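Local coordinates for protein inositol 2-dehydrogenase (Sinorhizobium meliloti, PDB 4HKT) that catalyses the NAD+-dependent oxidation of myo-inositol to scyllo-inosose (2-keto-myo-inositol), the first step of myo-inositol degradation, at residues K114-D126 and A294-G308. Residues are numbered along the deposited sequence; the frame is centred on the assembly and turned at random.
With GOL (glycerol), chain C; EDO (1,2-ethanediol), chain S.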
loop_
_atom_site.group_PDB
_atom_site.type_symbol
_atom_site.label_atom_id
_atom_site.label_comp_id
_atom_site.label_asym_id
_atom_site.label_seq_id
_atom_site.Cartn_x
_atom_site.Cartn_y
_atom_site.Cartn_z
ATOM N N LYS B 114 19.315 -4.514 -45.097
ATOM C CA LYS B 114 18.009 -3.950 -44.693
ATOM C C LYS B 114 17.168 -4.938 -43.909
ATOM O O LYS B 114 15.931 -5.029 -44.071
ATOM C CB LYS B 114 17.263 -3.430 -45.937
ATOM C CG LYS B 114 17.953 -2.215 -46.546
ATOM C CD LYS B 114 17.843 -2.163 -48.070
ATOM C CE LYS B 114 16.757 -1.214 -48.561
ATOM N NZ LYS B 114 17.262 0.182 -48.730
ATOM N N ALA B 115 17.848 -5.674 -43.039
ATOM C CA ALA B 115 17.212 -6.610 -42.149
ATOM C C ALA B 115 16.520 -5.890 -40.991
ATOM O O ALA B 115 16.915 -4.809 -40.572
ATOM C CB ALA B 115 18.236 -7.624 -41.629
ATOM N N LYS B 116 15.491 -6.526 -40.490
ATOM C CA LYS B 116 14.763 -6.106 -39.316
ATOM C C LYS B 116 15.305 -6.907 -38.140
ATOM O O LYS B 116 15.333 -8.127 -38.191
ATOM C CB LYS B 116 13.274 -6.418 -39.490
ATOM C CG LYS B 116 12.599 -5.651 -40.627
ATOM C CD LYS B 116 11.107 -5.991 -40.657
ATOM C CE LYS B 116 10.375 -5.251 -41.767
ATOM N NZ LYS B 116 10.910 -5.635 -43.115
ATOM N N LEU B 117 15.785 -6.200 -37.120
ATOM C CA LEU B 117 16.327 -6.815 -35.908
ATOM C C LEU B 117 15.782 -6.075 -34.688
ATOM O O LEU B 117 15.970 -4.867 -34.548
ATOM C CB LEU B 117 17.879 -6.730 -35.913
ATOM C CG LEU B 117 18.617 -7.015 -34.594
ATOM C CD1 LEU B 117 18.462 -8.477 -34.281
ATOM C CD2 LEU B 117 20.107 -6.664 -34.621
HETATM N N MSE B 118 15.151 -6.819 -33.812
HETATM C CA MSE B 118 14.781 -6.342 -32.509
HETATM C C MSE B 118 15.573 -7.163 -31.542
HETATM O O MSE B 118 15.713 -8.384 -31.717
HETATM C CB MSE B 118 13.297 -6.621 -32.272
HETATM C CG MSE B 118 12.870 -6.150 -30.898
HETATM SE SE MSE B 118 10.924 -6.418 -30.653
HETATM C CE MSE B 118 10.294 -4.987 -31.804
ATOM N N VAL B 119 16.078 -6.515 -30.485
ATOM C CA VAL B 119 16.819 -7.228 -29.468
ATOM C C VAL B 119 15.918 -7.408 -28.274
ATOM O O VAL B 119 15.003 -6.640 -28.062
ATOM C CB VAL B 119 18.159 -6.503 -29.084
ATOM C CG1 VAL B 119 19.038 -6.304 -30.305
ATOM C CG2 VAL B 119 17.915 -5.169 -28.415
ATOM N N GLY B 120 16.195 -8.392 -27.461
ATOM C CA GLY B 120 15.305 -8.737 -26.381
ATOM C C GLY B 120 15.470 -7.920 -25.097
ATOM O O GLY B 120 15.975 -8.427 -24.098
ATOM N N PHE B 121 15.070 -6.654 -25.109
ATOM C CA PHE B 121 15.002 -5.933 -23.838
ATOM C C PHE B 121 13.515 -5.882 -23.517
ATOM O O PHE B 121 12.849 -4.892 -23.761
ATOM C CB PHE B 121 15.606 -4.552 -23.932
ATOM C CG PHE B 121 17.115 -4.543 -24.028
ATOM C CD1 PHE B 121 17.876 -5.204 -23.113
ATOM C CD2 PHE B 121 17.751 -3.758 -24.956
ATOM C CE1 PHE B 121 19.255 -5.166 -23.180
ATOM C CE2 PHE B 121 19.123 -3.687 -25.027
ATOM C CZ PHE B 121 19.885 -4.410 -24.146
ATOM N N ASN B 122 13.019 -6.979 -22.989
ATOM C CA ASN B 122 11.572 -7.178 -22.812
ATOM C C ASN B 122 10.946 -6.221 -21.819
ATOM O O ASN B 122 9.720 -5.948 -21.869
ATOM C CB ASN B 122 11.306 -8.602 -22.358
ATOM C CG ASN B 122 12.152 -8.985 -21.166
ATOM O OD1 ASN B 122 13.344 -9.195 -21.293
ATOM N ND2 ASN B 122 11.547 -9.033 -20.002
ATOM N N ARG B 123 11.770 -5.677 -20.925
ATOM C CA ARG B 123 11.263 -4.774 -19.907
ATOM C C ARG B 123 10.664 -3.527 -20.493
ATOM O O ARG B 123 9.767 -2.948 -19.907
ATOM C CB ARG B 123 12.317 -4.471 -18.840
ATOM C CG ARG B 123 12.742 -5.729 -18.126
ATOM C CD ARG B 123 13.813 -5.453 -17.092
ATOM N NE ARG B 123 14.484 -6.696 -16.733
ATOM C CZ ARG B 123 15.516 -6.790 -15.892
ATOM N NH1 ARG B 123 16.019 -5.698 -15.319
ATOM N NH2 ARG B 123 16.052 -7.982 -15.619
ATOM N N ARG B 124 11.096 -3.143 -21.671
ATOM C CA ARG B 124 10.489 -2.020 -22.333
ATOM C C ARG B 124 9.001 -2.267 -22.740
ATOM O O ARG B 124 8.317 -1.310 -23.085
ATOM C CB ARG B 124 11.262 -1.671 -23.582
ATOM C CG ARG B 124 12.624 -1.065 -23.394
ATOM C CD ARG B 124 13.101 -0.615 -24.738
ATOM N NE ARG B 124 14.411 -0.031 -24.642
ATOM C CZ ARG B 124 14.803 1.019 -25.335
ATOM N NH1 ARG B 124 13.977 1.615 -26.217
ATOM N NH2 ARG B 124 16.036 1.471 -25.159
ATOM N N PHE B 125 8.552 -3.533 -22.741
ATOM C CA PHE B 125 7.186 -3.919 -23.150
ATOM C C PHE B 125 6.290 -4.321 -21.974
ATOM O O PHE B 125 5.123 -4.699 -22.162
ATOM C CB PHE B 125 7.260 -5.053 -24.197
ATOM C CG PHE B 125 7.915 -4.640 -25.462
ATOM C CD1 PHE B 125 7.255 -3.828 -26.347
ATOM C CD2 PHE B 125 9.221 -5.019 -25.751
ATOM C CE1 PHE B 125 7.861 -3.411 -27.525
ATOM C CE2 PHE B 125 9.821 -4.622 -26.924
ATOM C CZ PHE B 125 9.149 -3.803 -27.813
ATOM N N ASP B 126 6.838 -4.264 -20.757
ATOM C CA ASP B 126 6.062 -4.516 -19.544
ATOM C C ASP B 126 4.969 -3.447 -19.403
ATOM O O ASP B 126 5.264 -2.244 -19.549
ATOM C CB ASP B 126 6.969 -4.465 -18.309
ATOM C CG ASP B 126 6.214 -4.716 -17.048
ATOM O OD1 ASP B 126 5.592 -5.827 -16.939
ATOM O OD2 ASP B 126 6.151 -3.776 -16.208
ATOM N N ALA B 294 6.317 -4.389 -36.568
ATOM C CA ALA B 294 7.497 -3.943 -37.295
ATOM C C ALA B 294 7.578 -4.645 -38.630
ATOM O O ALA B 294 7.933 -4.030 -39.614
ATOM C CB ALA B 294 8.755 -4.236 -36.498
ATOM N N ILE B 295 7.296 -5.941 -38.639
ATOM C CA ILE B 295 7.339 -6.721 -39.873
ATOM C C ILE B 295 6.233 -6.259 -40.828
ATOM O O ILE B 295 6.489 -6.021 -42.017
ATOM C CB ILE B 295 7.168 -8.212 -39.582
ATOM C CG1 ILE B 295 8.409 -8.754 -38.869
ATOM C CG2 ILE B 295 6.947 -9.002 -40.879
ATOM C CD1 ILE B 295 8.216 -10.143 -38.324
ATOM N N GLU B 296 5.013 -6.123 -40.296
ATOM C CA GLU B 296 3.831 -5.811 -41.111
ATOM C C GLU B 296 3.883 -4.374 -41.654
ATOM O O GLU B 296 3.745 -4.157 -42.864
ATOM C CB GLU B 296 2.541 -6.099 -40.332
ATOM C CG GLU B 296 2.271 -7.597 -40.139
ATOM C CD GLU B 296 0.958 -7.914 -39.412
ATOM O OE1 GLU B 296 0.319 -6.972 -38.883
ATOM O OE2 GLU B 296 0.554 -9.108 -39.358
ATOM N N LYS B 297 4.161 -3.408 -40.793
ATOM C CA LYS B 297 4.089 -1.994 -41.186
ATOM C C LYS B 297 5.402 -1.330 -41.554
ATOM O O LYS B 297 5.412 -0.191 -42.025
ATOM C CB LYS B 297 3.394 -1.196 -40.099
ATOM C CG LYS B 297 1.980 -1.681 -39.851
ATOM C CD LYS B 297 1.278 -0.857 -38.788
ATOM C CE LYS B 297 -0.049 -1.508 -38.417
ATOM N NZ LYS B 297 -0.975 -0.521 -37.788
ATOM N N GLY B 298 6.519 -2.024 -41.351
ATOM C CA GLY B 298 7.832 -1.412 -41.609
ATOM C C GLY B 298 8.241 -0.316 -40.639
ATOM O O GLY B 298 9.199 0.411 -40.889
ATOM N N ALA B 299 7.539 -0.200 -39.522
ATOM C CA ALA B 299 7.847 0.825 -38.516
ATOM C C ALA B 299 9.278 0.618 -37.986
ATOM O O ALA B 299 9.743 -0.522 -37.934
ATOM C CB ALA B 299 6.847 0.714 -37.374
ATOM N N GLU B 300 9.977 1.685 -37.601
ATOM C CA GLU B 300 11.342 1.492 -37.115
ATOM C C GLU B 300 11.275 0.786 -35.763
ATOM O O GLU B 300 10.324 0.977 -34.982
ATOM C CB GLU B 300 12.192 2.781 -37.138
ATOM C CG GLU B 300 12.066 3.783 -36.000
ATOM C CD GLU B 300 13.051 4.945 -36.176
ATOM O OE1 GLU B 300 14.281 4.694 -36.227
ATOM O OE2 GLU B 300 12.608 6.114 -36.274
ATOM N N ILE B 301 12.242 -0.098 -35.539
ATOM C CA ILE B 301 12.170 -1.053 -34.426
ATOM C C ILE B 301 12.782 -0.408 -33.194
ATOM O O ILE B 301 13.796 0.282 -33.301
ATOM C CB ILE B 301 12.920 -2.363 -34.786
ATOM C CG1 ILE B 301 12.143 -3.094 -35.879
ATOM C CG2 ILE B 301 13.119 -3.268 -33.568
ATOM C CD1 ILE B 301 12.699 -4.450 -36.288
ATOM N N ALA B 302 12.138 -0.627 -32.048
ATOM C CA ALA B 302 12.708 -0.362 -30.724
ATOM C C ALA B 302 12.282 -1.502 -29.815
ATOM O O ALA B 302 11.127 -1.861 -29.813
ATOM C CB ALA B 302 12.205 0.958 -30.162
ATOM N N PRO B 303 13.202 -2.099 -29.052
ATOM C CA PRO B 303 14.645 -1.923 -28.973
ATOM C C PRO B 303 15.383 -2.454 -30.221
ATOM O O PRO B 303 15.167 -3.572 -30.666
ATOM C CB PRO B 303 15.027 -2.704 -27.722
ATOM C CG PRO B 303 13.930 -3.647 -27.491
ATOM C CD PRO B 303 12.732 -3.229 -28.240
ATOM N N SER B 304 16.186 -1.603 -30.800
ATOM C CA SER B 304 16.934 -1.900 -31.988
ATOM C C SER B 304 18.300 -2.528 -31.654
ATOM O O SER B 304 18.712 -2.635 -30.494
ATOM C CB SER B 304 17.199 -0.597 -32.695
ATOM O OG SER B 304 18.087 0.223 -31.906
ATOM N N GLY B 305 19.016 -2.854 -32.711
ATOM C CA GLY B 305 20.411 -3.207 -32.636
ATOM C C GLY B 305 21.225 -2.158 -31.933
ATOM O O GLY B 305 22.034 -2.488 -31.073
ATOM N N ASN B 306 21.039 -0.894 -32.296
ATOM C CA ASN B 306 21.792 0.157 -31.635
ATOM C C ASN B 306 21.487 0.218 -30.144
ATOM O O ASN B 306 22.372 0.536 -29.339
ATOM C CB ASN B 306 21.568 1.519 -32.290
ATOM C CG ASN B 306 22.511 2.577 -31.735
ATOM O OD1 ASN B 306 23.746 2.471 -31.881
ATOM N ND2 ASN B 306 21.952 3.557 -31.004
ATOM N N ASP B 307 20.258 -0.139 -29.743
ATOM C CA ASP B 307 19.945 -0.149 -28.310
ATOM C C ASP B 307 20.719 -1.260 -27.630
ATOM O O ASP B 307 21.198 -1.071 -26.517
ATOM C CB ASP B 307 18.442 -0.295 -28.032
ATOM C CG ASP B 307 17.630 0.927 -28.481
ATOM O OD1 ASP B 307 18.083 2.082 -28.304
ATOM O OD2 ASP B 307 16.534 0.718 -29.065
ATOM N N GLY B 308 20.876 -2.415 -28.286
ATOM C CA GLY B 308 21.740 -3.483 -27.712
ATOM C C GLY B 308 23.200 -3.043 -27.580
ATOM O O GLY B 308 23.868 -3.322 -26.587
HETATM C C1 GOL C . 17.342 -2.354 -37.321
HETATM O O1 GOL C . 16.518 -3.283 -38.061
HETATM C C2 GOL C . 17.771 -3.107 -36.052
HETATM O O2 GOL C . 17.502 -2.384 -34.909
HETATM C C3 GOL C . 19.244 -3.548 -35.985
HETATM O O3 GOL C . 20.222 -2.535 -36.133
HETATM C C1 EDO S . 15.040 5.935 -25.945
HETATM O O1 EDO S . 13.799 5.243 -25.756
HETATM C C2 EDO S . 16.232 4.988 -25.732
HETATM O O2 EDO S . 16.076 3.765 -26.486
HETATM O O HOH W 1 8.498 -7.229 -43.588
#
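Pro303 O is gripped twice by the strand 117-120: Val119 N donates to it over 3.1 Å in a fairly straight bond (162°), with the donor lying above the carbonyl plane, and the CA-H of Met118 adds a weaker CH...O contact. This strand, at one margin of the parallel Rossmann sheet, bonds with strand 89-93 through Met118 and Gly120 and the preceding Lys116, and its other edge receives the loop between helices 281-297 and 305-324. Pro303, reached through a cis peptide bond, is the wedge of that loop. Its CB rests on Val119 CG2 at 3.9 Å and also meets the edge of the Phe121 ring, while CD packs 3.5 Å from Phe125 CE2. Just before the proline, Ala302 O meets the edge of the Phe125 ring, with CZ 3.4 Å away. Ile301, two residues before Pro303, packs on Met118; with its CG2 anti to the backbone N, that methyl lies against Met118 CB at 3.6 Å. Farther along, Lys116 lays its chain beside Ala294 and Ile295, then bends at chi4 (62°), and a water joins NZ to Ile295 O.

On the Arg124 side, one face of the guanidinium lies over Pro303 CB, offset toward the rim, and NH2 forms a long salt bridge to Asp307 OD1 at 3.8 Å, the planes 36° apart. Ethanediol O2 sits at the guanidinium edge, and Arg124 and Asp307 also form salt bridges with Asp178 and Arg181, respectively, of helix 168-184. Asp307 also completes a capping box, its OD2 taking Ser304 N at 2.9 Å while Ser304 OG accepts from Asp307 N. One carboxylate thus closes the capping box at the start of helix 305-324 and faces Arg124, and Arg124 and Arg181 would probably stabilise its negative charge where the loop docks on the Rossmann sheet.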